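Local coordinates for putative molybdenum carrier protein (Syntrophus aciditrophicus SB, PDB 3IMK) that is of unknown function but, as a putative molybdenum carrier of the circularly permuted YpsA branch of the SLOG superfamily, may bind molybdenum or a nucleotide-like ligand, at residues S64-T67 and E68-L72; N121-T124 and V125-I129; I145-A148 and T149-L153. All coordinates share one frame; numbering follows the deposited sequence. Where two conformers were deposited one is given.

Contact 1: residues S64-T67 and E68-L72; sequences SKRT and EKNVL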
ATOM      1  N   SER A  64      -1.721  -2.027 -14.814  1.00 12.61           N
ATOM      2  CA  SER A  64      -2.593  -3.050 -14.248  1.00 12.66           C
ATOM      3  C   SER A  64      -1.815  -4.320 -13.851  1.00 12.02           C
ATOM      4  O   SER A  64      -2.096  -4.913 -12.779  1.00 13.46           O
ATOM      5  CB  SER A  64      -3.738  -3.362 -15.187  1.00 13.54           C
ATOM      6  OG  SER A  64      -4.603  -2.223 -15.257  1.00 16.85           O
ATOM      7  N   LYS A  65      -0.862  -4.734 -14.673  1.00 11.40           N
ATOM      8  CA  LYS A  65      -0.113  -5.964 -14.430  1.00 10.59           C
ATOM      9  C   LYS A  65       0.752  -5.828 -13.181  1.00 11.61           C
ATOM     10  O   LYS A  65       0.926  -6.801 -12.416  1.00 12.58           O
ATOM     11  CB  LYS A  65       0.665  -6.393 -15.666  1.00 12.28           C
ATOM     12  CG  LYS A  65      -0.253  -6.860 -16.744  1.00 14.29           C
ATOM     13  CD  LYS A  65       0.448  -7.103 -18.052  1.00 15.06           C
ATOM     14  CE  LYS A  65      -0.578  -7.500 -19.141  1.00 19.81           C
ATOM     15  NZ  LYS A  65       0.060  -7.629 -20.505  1.00 23.08           N
ATOM     16  N   ARG A  66       1.368  -4.651 -12.960  1.00 10.13           N
ATOM     17  CA  ARG A  66       2.178  -4.501 -11.720  1.00 11.52           C
ATOM     18  C   ARG A  66       1.270  -4.432 -10.484  1.00 11.40           C
ATOM     19  O   ARG A  66       1.630  -4.951  -9.434  1.00 11.64           O
ATOM     20  CB  ARG A  66       3.212  -3.343 -11.797  1.00 12.80           C
ATOM     21  CG  ARG A  66       2.692  -1.928 -11.719  1.00 13.55           C
ATOM     22  CD  ARG A  66       2.529  -1.390 -10.255  1.00 12.86           C
ATOM     23  NE  ARG A  66       2.568   0.081 -10.232  1.00 12.99           N
ATOM     24  CZ  ARG A  66       1.592   0.887 -10.639  1.00 13.39           C
ATOM     25  NH1 ARG A  66       0.421   0.424 -11.030  1.00 14.11           N
ATOM     26  NH2 ARG A  66       1.769   2.207 -10.582  1.00 16.01           N
ATOM     27  N   THR A  67       0.115  -3.792 -10.581  1.00 11.95           N
ATOM     28  CA  THR A  67      -0.848  -3.767  -9.453  1.00  9.65           C
ATOM     29  C   THR A  67      -1.285  -5.166  -9.103  1.00 11.55           C
ATOM     30  O   THR A  67      -1.267  -5.526  -7.934  1.00 11.85           O
ATOM     31  CB  THR A  67      -2.027  -2.863  -9.884  1.00 11.49           C
ATOM     32  OG1 THR A  67      -1.496  -1.547 -10.077  1.00 13.27           O
ATOM     33  CG2 THR A  67      -3.159  -2.869  -8.898  1.00 14.28           C
ATOM     34  N   GLU A  68      -1.582  -5.966 -10.117  1.00 10.98           N
ATOM     35  CA  GLU A  68      -1.972  -7.352  -9.882  1.00 11.27           C
ATOM     36  C   GLU A  68      -0.863  -8.133  -9.164  1.00 11.57           C
ATOM     37  O   GLU A  68      -1.137  -8.907  -8.250  1.00 11.98           O
ATOM     38  CB  GLU A  68      -2.313  -8.039 -11.219  1.00 13.57           C
ATOM     39  CG  GLU A  68      -2.809  -9.496 -11.110  1.00 13.50           C
ATOM     40  CD  GLU A  68      -3.045 -10.126 -12.473  1.00 16.48           C
ATOM     41  OE1 GLU A  68      -2.308  -9.840 -13.440  1.00 18.94           O
ATOM     42  OE2 GLU A  68      -4.026 -10.892 -12.597  1.00 18.51           O
ATOM     43  N   LYS A  69       0.382  -7.948  -9.628  1.00 10.66           N
ATOM     44  CA  LYS A  69       1.564  -8.674  -9.084  1.00 10.09           C
ATOM     45  C   LYS A  69       1.772  -8.331  -7.594  1.00 10.56           C
ATOM     46  O   LYS A  69       2.069  -9.235  -6.796  1.00 11.05           O
ATOM     47  CB  LYS A  69       2.839  -8.371  -9.927  1.00 11.81           C
ATOM     48  CG  LYS A  69       4.041  -9.285  -9.591  1.00 14.65           C
ATOM     49  CD  LYS A  69       3.880 -10.634 -10.266  1.00 16.62           C
ATOM     50  CE  LYS A  69       5.074 -11.537  -9.984  1.00 19.78           C
ATOM     51  NZ  LYS A  69       4.956 -12.880 -10.693  1.00 18.85           N
ATOM     52  N   ASN A  70       1.606  -7.058  -7.224  1.00  9.52           N
ATOM     53  CA  ASN A  70       1.774  -6.709  -5.788  1.00 10.92           C
ATOM     54  C   ASN A  70       0.699  -7.341  -4.904  1.00 10.58           C
ATOM     55  O   ASN A  70       0.977  -7.751  -3.788  1.00 11.02           O
ATOM     56  CB  ASN A  70       1.882  -5.214  -5.603  1.00 11.14           C
ATOM     57  CG  ASN A  70       3.164  -4.662  -6.175  1.00  9.84           C
ATOM     58  OD1 ASN A  70       4.224  -5.284  -6.042  1.00 10.35           O
ATOM     59  ND2 ASN A  70       3.069  -3.513  -6.858  1.00 11.90           N
ATOM     60  N   VAL A  71      -0.514  -7.478  -5.418  1.00  9.75           N
ATOM     61  CA  VAL A  71      -1.587  -8.196  -4.693  1.00 11.35           C
ATOM     62  C   VAL A  71      -1.227  -9.664  -4.506  1.00 11.02           C
ATOM     63  O   VAL A  71      -1.468 -10.237  -3.431  1.00 11.35           O
ATOM     64  CB  VAL A  71      -2.977  -8.022  -5.410  1.00 11.31           C
ATOM     65  CG1 VAL A  71      -4.066  -8.972  -4.842  1.00 13.81           C
ATOM     66  CG2 VAL A  71      -3.474  -6.567  -5.336  1.00 11.47           C
ATOM     67  N   LEU A  72      -0.670 -10.265  -5.543  1.00 10.51           N
ATOM     68  CA  LEU A  72      -0.365 -11.696  -5.519  1.00 12.06           C
ATOM     69  C   LEU A  72       0.869 -11.994  -4.675  1.00 13.26           C
ATOM     70  O   LEU A  72       0.951 -13.080  -4.078  1.00 15.58           O
ATOM     71  CB  LEU A  72      -0.164 -12.235  -6.927  1.00 11.99           C
ATOM     72  CG  LEU A  72      -1.436 -12.421  -7.724  1.00 14.42           C
ATOM     73  CD1 LEU A  72      -1.140 -12.629  -9.232  1.00 15.98           C
ATOM     74  CD2 LEU A  72      -2.237 -13.605  -7.182  1.00 16.62           C
TER
HETATM   75  O   HOH W   1       0.488  -9.398 -13.330  1.00 16.66           O
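The carbonyl oxygen of K65 is gripped by two donors: K69 N, 3.1 Å from K65 O, and a water that gives one proton to K65 O and the other to E68 OE1, with 2.8 Å to each. The bonds belong to helix 63-72 of a parallel alpha/beta fold, and the same i to i+4 bonding runs from S64 O to E68 N and on through R66 O and T67 O to N70 N and V71 N. Glutamate suits position 68 because its chain, extended beyond CG (chi2 -177°), carries the carboxylate far enough for one oxygen to take the water while OE2 accepts a bond from Y99 OH; together the two partners should limit its rotation. On another face R66 and N70 meet, CD of R66 lying 4.0 Å from ND2 of N70, with guanidinium and amide planes 42° apart. R66 is bent at chi2 (86°), and its NE is bonded to G14 O, while OD1 of N70 takes W37 N; these two buried polar groups thus tie the helix to neighbouring parts of the chain. T67 and V71, with their short branched side chains, touch T92 of helix 87-98. K69 makes a cation-pi contact with W37, and its NZ bonds a bound polyether. At the T67-V71 turn, V71 CG2 rests 3.6 Å from T67 O.

Contact 2: residues N121-T124 and V125-I129; sequences NSWT and VSHHI
A Schellman motif ends helix 113-126, with H128 at its C-prime position in positive phi (51°). Its two backbone bonds run from I129 N to T124 O, 3.0 Å, and from H128 N to V125 O, 3.2 Å. Within the turn, the side chains of S126 and H127 return to carbonyls one turn back. S126 OG gives its proton to S122 O at 2.7 Å, while S126 N reaches that oxygen from the opposite face of the carbonyl plane; serine suits the place, since chi1 of 68° sets its short hydroxyl between N and C, within reach of that carbonyl. H127 ND1 bonds W123 O at 2.9 Å, in the carbonyl plane on a lone pair, and the oxygen lies almost in the imidazole plane; the bond requires the proton on ND1. H127 N shares W123 O. I129, the residue after C-prime, turns its side chain back to the helix: its CD1 sits over a face of the W123 indole, 3.4 Å from the six-membered ring centroid, a CH-pi contact. The broad ring of W123, which also touches P102, suits a buried isoleucine methyl. Paired backbone bonds, positive phi and an apolar residue folded back on the last turn mark the Schellman C-cap; the serine and histidine bonds are additions to it.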
ATOM      1  N   ASN A 121      -4.658  -2.795  12.740  1.00 10.28           N
ATOM      2  CA  ASN A 121      -4.040  -3.700  13.727  1.00 10.94           C
ATOM      3  C   ASN A 121      -4.864  -4.997  13.859  1.00 11.57           C
ATOM      4  O   ASN A 121      -4.300  -6.102  13.847  1.00 11.16           O
ATOM      5  CB  ASN A 121      -3.877  -2.951  15.053  1.00 10.97           C
ATOM      6  CG  ASN A 121      -3.309  -3.795  16.157  1.00 16.90           C
ATOM      7  OD1 ASN A 121      -4.016  -4.639  16.707  1.00 17.50           O
ATOM      8  ND2 ASN A 121      -2.064  -3.536  16.529  1.00 23.62           N
ATOM      9  N   SER A 122      -6.174  -4.891  14.034  1.00  9.93           N
ATOM     10  CA  SER A 122      -7.004  -6.071  14.200  1.00 10.17           C
ATOM     11  C   SER A 122      -6.908  -6.971  12.946  1.00 11.34           C
ATOM     12  O   SER A 122      -6.792  -8.207  13.025  1.00 10.71           O
ATOM     13  CB  SER A 122      -8.438  -5.615  14.426  1.00 11.32           C
ATOM     14  OG  SER A 122      -8.554  -4.921  15.661  1.00 11.36           O
ATOM     15  N   TRP A 123      -6.923  -6.348  11.762  1.00 10.75           N
ATOM     16  CA  TRP A 123      -6.940  -7.070  10.515  1.00 11.84           C
ATOM     17  C   TRP A 123      -5.599  -7.775  10.256  1.00 10.76           C
ATOM     18  O   TRP A 123      -5.534  -8.929   9.838  1.00 11.68           O
ATOM     19  CB  TRP A 123      -7.300  -6.091   9.365  1.00 11.26           C
ATOM     20  CG  TRP A 123      -7.136  -6.591   7.949  1.00  9.63           C
ATOM     21  CD1 TRP A 123      -7.960  -7.418   7.277  1.00 11.54           C
ATOM     22  CD2 TRP A 123      -6.110  -6.211   7.045  1.00 10.79           C
ATOM     23  NE1 TRP A 123      -7.498  -7.608   5.992  1.00 13.40           N
ATOM     24  CE2 TRP A 123      -6.358  -6.857   5.829  1.00 11.88           C
ATOM     25  CE3 TRP A 123      -5.009  -5.356   7.142  1.00 11.65           C
ATOM     26  CZ2 TRP A 123      -5.534  -6.711   4.734  1.00 12.53           C
ATOM     27  CZ3 TRP A 123      -4.188  -5.195   6.034  1.00 14.26           C
ATOM     28  CH2 TRP A 123      -4.440  -5.898   4.868  1.00 13.01           C
ATOM     29  N   THR A 124      -4.509  -7.027  10.413  1.00 11.02           N
ATOM     30  CA  THR A 124      -3.164  -7.621  10.176  1.00 10.25           C
ATOM     31  C   THR A 124      -2.902  -8.763  11.137  1.00  9.98           C
ATOM     32  O   THR A 124      -2.397  -9.829  10.748  1.00 12.50           O
ATOM     33  CB  THR A 124      -2.002  -6.592  10.240  1.00 11.88           C
ATOM     34  OG1 THR A 124      -2.022  -5.883  11.478  1.00 13.26           O
ATOM     35  CG2 THR A 124      -2.030  -5.652   9.053  1.00 13.81           C
ATOM     36  N   VAL A 125      -3.198  -8.580  12.416  1.00 10.25           N
ATOM     37  CA  VAL A 125      -2.873  -9.632  13.408  1.00  9.89           C
ATOM     38  C   VAL A 125      -3.770 -10.855  13.166  1.00 11.56           C
ATOM     39  O   VAL A 125      -3.302 -12.003  13.154  1.00 13.55           O
ATOM     40  CB  VAL A 125      -2.999  -9.137  14.851  1.00 11.23           C
ATOM     41  CG1 VAL A 125      -2.874 -10.348  15.877  1.00 12.23           C
ATOM     42  CG2 VAL A 125      -1.960  -8.061  15.099  1.00 13.22           C
ATOM     43  N   SER A 126      -5.070 -10.621  12.977  1.00 11.53           N
ATOM     44  CA  SER A 126      -6.001 -11.741  12.840  1.00 11.77           C
ATOM     45  C   SER A 126      -5.766 -12.546  11.570  1.00 13.52           C
ATOM     46  O   SER A 126      -6.035 -13.766  11.557  1.00 14.73           O
ATOM     47  CB  SER A 126      -7.445 -11.281  13.004  1.00 14.49           C
ATOM     48  OG  SER A 126      -7.870 -10.463  11.969  1.00 15.37           O
ATOM     49  N   HIS A 127      -5.268 -11.895  10.511  1.00 12.77           N
ATOM     50  CA  HIS A 127      -4.979 -12.575   9.253  1.00 13.07           C
ATOM     51  C   HIS A 127      -3.499 -12.986   9.057  1.00 13.77           C
ATOM     52  O   HIS A 127      -3.105 -13.464   7.995  1.00 14.50           O
ATOM     53  CB  HIS A 127      -5.453 -11.707   8.080  1.00 15.68           C
ATOM     54  CG  HIS A 127      -6.936 -11.585   7.990  1.00 16.10           C
ATOM     55  ND1 HIS A 127      -7.627 -10.603   8.656  1.00 18.60           N
ATOM     56  CD2 HIS A 127      -7.862 -12.355   7.375  1.00 21.01           C
ATOM     57  CE1 HIS A 127      -8.925 -10.749   8.429  1.00 21.29           C
ATOM     58  NE2 HIS A 127      -9.094 -11.801   7.651  1.00 19.76           N
ATOM     59  N   HIS A 128      -2.708 -12.796  10.113  0.50 11.43           N
ATOM     60  CA  HIS A 128      -1.265 -13.083  10.111  0.50 12.82           C
ATOM     61  C   HIS A 128      -0.526 -12.455   8.934  0.50 14.21           C
ATOM     62  O   HIS A 128       0.351 -13.079   8.332  0.50 14.50           O
ATOM     63  CB  HIS A 128      -0.993 -14.589  10.219  0.50 14.35           C
ATOM     64  CG  HIS A 128      -1.370 -15.150  11.542  0.50 11.52           C
ATOM     65  ND1 HIS A 128      -0.491 -15.207  12.600  0.50 17.71           N
ATOM     66  CD2 HIS A 128      -2.522 -15.704  11.973  0.50 12.37           C
ATOM     67  CE1 HIS A 128      -1.097 -15.745  13.640  0.50 11.98           C
ATOM     68  NE2 HIS A 128      -2.332 -16.057  13.289  0.50 16.74           N
ATOM     69  N   ILE A 129      -0.865 -11.200   8.632  1.00 12.23           N
ATOM     70  CA  ILE A 129      -0.275 -10.491   7.514  1.00 12.66           C
ATOM     71  C   ILE A 129       1.089  -9.987   7.944  1.00 15.69           C
ATOM     72  O   ILE A 129       1.190  -9.199   8.884  1.00 16.45           O
ATOM     73  CB  ILE A 129      -1.171  -9.334   7.089  1.00 12.23           C
ATOM     74  CG1 ILE A 129      -2.431  -9.916   6.435  1.00 15.46           C
ATOM     75  CG2 ILE A 129      -0.401  -8.398   6.083  1.00 15.53           C
ATOM     76  CD1 ILE A 129      -3.597  -8.957   6.398  1.00 19.36           C
TER

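Contact 3: residues I145-A148 and T149-L153; sequences IYQA and TMDLL
T149 and I145 form the tightly packed side of helix 145-157, where this alpha/beta fold lays the helix against strand 76-81. I145 O accepts two bonds, from T149 N at 2.9 Å and from T149 OG1 at 2.8 Å, the donors arriving from opposite faces of its plane. Threonine suits this buried place: OG1, beside its own backbone N (chi1 -64°), spends its proton on the helix, while the rest of the side chain can pack against I80 and A22. I145 and L152 also touch I80, giving the helix an apolar face toward the sheet.

The solvent side is looser and more polar. Exposed Q147 bends at chi2 (58°) to bring NE2 to D151 OD1, 2.9 Å away. The bond is nearly straight and OD1 lies in the amide plane, yet the donor meets the carboxylate from above its plane. Between these sides, Y146 and selenomethionine M150 lie alongside one another in the conformer described, one of two, so their contact may not be permanent. There M150 CG is 3.7 Å from Y146 CE1 in an off-centre CH-pi contact, and SE stands obliquely 4.9 Å from the ring centroid, a Met-aromatic contact. Y146 OH bonds D25 of helix 19-29. The chemistry implies a helix with one face for an apolar core, where the threonine hydroxyl is satisfied internally, and another on which an amide can probably temper an aspartate's charge.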
ATOM      1  N   ILE A 145      -3.267  12.472  -0.164  1.00 11.69           N
ATOM      2  CA  ILE A 145      -3.105  11.049   0.142  1.00 11.21           C
ATOM      3  C   ILE A 145      -1.711  10.639   0.633  1.00 11.79           C
ATOM      4  O   ILE A 145      -1.600   9.773   1.476  1.00 12.08           O
ATOM      5  CB  ILE A 145      -3.596  10.150  -1.018  1.00 12.47           C
ATOM      6  CG1 ILE A 145      -3.852   8.730  -0.512  1.00 14.18           C
ATOM      7  CG2 ILE A 145      -2.589  10.146  -2.182  1.00 13.69           C
ATOM      8  CD1 ILE A 145      -4.903   8.607   0.509  1.00 16.54           C
ATOM      9  N   TYR A 146      -0.660  11.303   0.146  1.00 12.22           N
ATOM     10  CA  TYR A 146       0.702  10.951   0.583  1.00 11.46           C
ATOM     11  C   TYR A 146       0.827  11.174   2.092  1.00 11.51           C
ATOM     12  O   TYR A 146       1.202  10.284   2.840  1.00 11.78           O
ATOM     13  CB  TYR A 146       1.744  11.790  -0.184  1.00 11.92           C
ATOM     14  CG  TYR A 146       3.149  11.552   0.332  1.00 11.74           C
ATOM     15  CD1 TYR A 146       3.661  12.278   1.391  1.00 12.43           C
ATOM     16  CD2 TYR A 146       3.954  10.573  -0.246  1.00 12.45           C
ATOM     17  CE1 TYR A 146       4.921  12.019   1.893  1.00 13.81           C
ATOM     18  CE2 TYR A 146       5.196  10.297   0.244  1.00 13.49           C
ATOM     19  CZ  TYR A 146       5.695  11.056   1.303  1.00 12.87           C
ATOM     20  OH  TYR A 146       6.956  10.794   1.808  1.00 13.75           O
ATOM     21  N   GLN A 147       0.495  12.383   2.536  1.00 10.87           N
ATOM     22  CA  GLN A 147       0.694  12.683   3.961  1.00  8.70           C
ATOM     23  C   GLN A 147      -0.309  11.932   4.852  1.00  9.29           C
ATOM     24  O   GLN A 147       0.014  11.574   5.982  1.00 10.63           O
ATOM     25  CB  GLN A 147       0.619  14.183   4.260  1.00 12.08           C
ATOM     26  CG  GLN A 147       1.146  14.553   5.657  1.00 12.41           C
ATOM     27  CD  GLN A 147       2.600  14.127   5.872  1.00 11.64           C
ATOM     28  OE1 GLN A 147       3.453  14.401   5.014  1.00 17.19           O
ATOM     29  NE2 GLN A 147       2.887  13.430   6.976  1.00 16.42           N
ATOM     30  N   ALA A 148      -1.522  11.743   4.356  1.00 11.29           N
ATOM     31  CA  ALA A 148      -2.494  10.995   5.121  1.00 11.05           C
ATOM     32  C   ALA A 148      -2.008   9.559   5.358  1.00 10.22           C
ATOM     33  O   ALA A 148      -2.191   8.985   6.460  1.00 11.58           O
ATOM     34  CB  ALA A 148      -3.829  10.978   4.386  1.00 11.99           C
ATOM     35  N   THR A 149      -1.433   8.965   4.298  1.00 12.02           N
ATOM     36  CA  THR A 149      -0.848   7.630   4.388  1.00 11.63           C
ATOM     37  C   THR A 149       0.290   7.597   5.418  1.00 11.02           C
ATOM     38  O   THR A 149       0.354   6.707   6.267  1.00 11.73           O
ATOM     39  CB  THR A 149      -0.407   7.142   2.996  1.00 10.86           C
ATOM     40  OG1 THR A 149      -1.592   7.020   2.208  1.00 12.01           O
ATOM     41  CG2 THR A 149       0.247   5.767   3.107  1.00 12.46           C
HETATM   42  N   MSE A 150       1.216   8.570   5.333  0.60  9.64           N
HETATM   43  CA  MSE A 150       2.296   8.658   6.333  0.60 11.22           C
HETATM   44  C   MSE A 150       1.736   8.725   7.751  0.60 10.20           C
HETATM   45  O   MSE A 150       2.221   8.035   8.644  0.60 12.35           O
HETATM   46  CB  MSE A 150       3.235   9.850   6.060  0.60 13.90           C
HETATM   47  CG  MSE A 150       3.968   9.802   4.720  0.60 11.57           C
HETATM   48 SE   MSE A 150       5.336   8.468   4.705  0.45 12.60          SE
HETATM   49  CE  MSE A 150       6.687   9.184   5.924  0.60 20.28           C
ATOM     50  N   ASP A 151       0.749   9.596   7.947  1.00 11.56           N
ATOM     51  CA  ASP A 151       0.216   9.869   9.276  1.00 11.28           C
ATOM     52  C   ASP A 151      -0.491   8.612   9.799  1.00 12.64           C
ATOM     53  O   ASP A 151      -0.347   8.264  10.964  1.00 13.18           O
ATOM     54  CB  ASP A 151      -0.770  11.049   9.232  1.00 10.63           C
ATOM     55  CG  ASP A 151      -0.131  12.383   8.955  1.00 14.08           C
ATOM     56  OD1 ASP A 151       1.105  12.492   9.040  1.00 14.60           O
ATOM     57  OD2 ASP A 151      -0.905  13.355   8.647  1.00 14.17           O
ATOM     58  N   LEU A 152      -1.231   7.927   8.929  1.00 11.95           N
ATOM     59  CA  LEU A 152      -1.913   6.696   9.310  1.00 12.16           C
ATOM     60  C   LEU A 152      -0.910   5.606   9.735  1.00 11.73           C
ATOM     61  O   LEU A 152      -1.080   4.916  10.752  1.00 11.63           O
ATOM     62  CB  LEU A 152      -2.801   6.202   8.141  1.00 12.31           C
ATOM     63  CG  LEU A 152      -3.519   4.860   8.339  1.00 10.80           C
ATOM     64  CD1 LEU A 152      -4.392   4.890   9.595  1.00 12.10           C
ATOM     65  CD2 LEU A 152      -4.360   4.595   7.097  1.00 13.17           C
ATOM     66  N   LEU A 153       0.104   5.392   8.901  1.00 11.78           N
ATOM     67  CA  LEU A 153       1.098   4.365   9.210  1.00 11.08           C
ATOM     68  C   LEU A 153       1.855   4.682  10.498  1.00 12.28           C
ATOM     69  O   LEU A 153       2.214   3.762  11.265  1.00 11.63           O
ATOM     70  CB  LEU A 153       2.030   4.148   8.006  1.00 11.03           C
ATOM     71  CG  LEU A 153       1.358   3.551   6.765  1.00 11.62           C
ATOM     72  CD1 LEU A 153       2.357   3.508   5.577  1.00 14.11           C
ATOM     73  CD2 LEU A 153       0.741   2.197   7.025  1.00 16.08           C
TER

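The three contacts follow one another along the chain and lie on two helices and at the C-terminal end of a third, all in one parallel alpha/beta domain. Contacts 1 and 3 are on opposite sides of the chain's centre, their own centres about 22 Å apart; the centre of contact 2 lies about 21 Å from that of contact 1 and about 20 Å from that of contact 3. None touches another, the nearest atoms of contacts 2 and 3 being about 8 Å apart. Helix 113-126 nevertheless links these two, since A116 and I120 pack on L152. Contact 1 supplies K69 and L72 to the polyether pocket, completed by W37, M58, P59 and D73. That polyether probably comes from the crystallisation liquor, though it may mark a pocket.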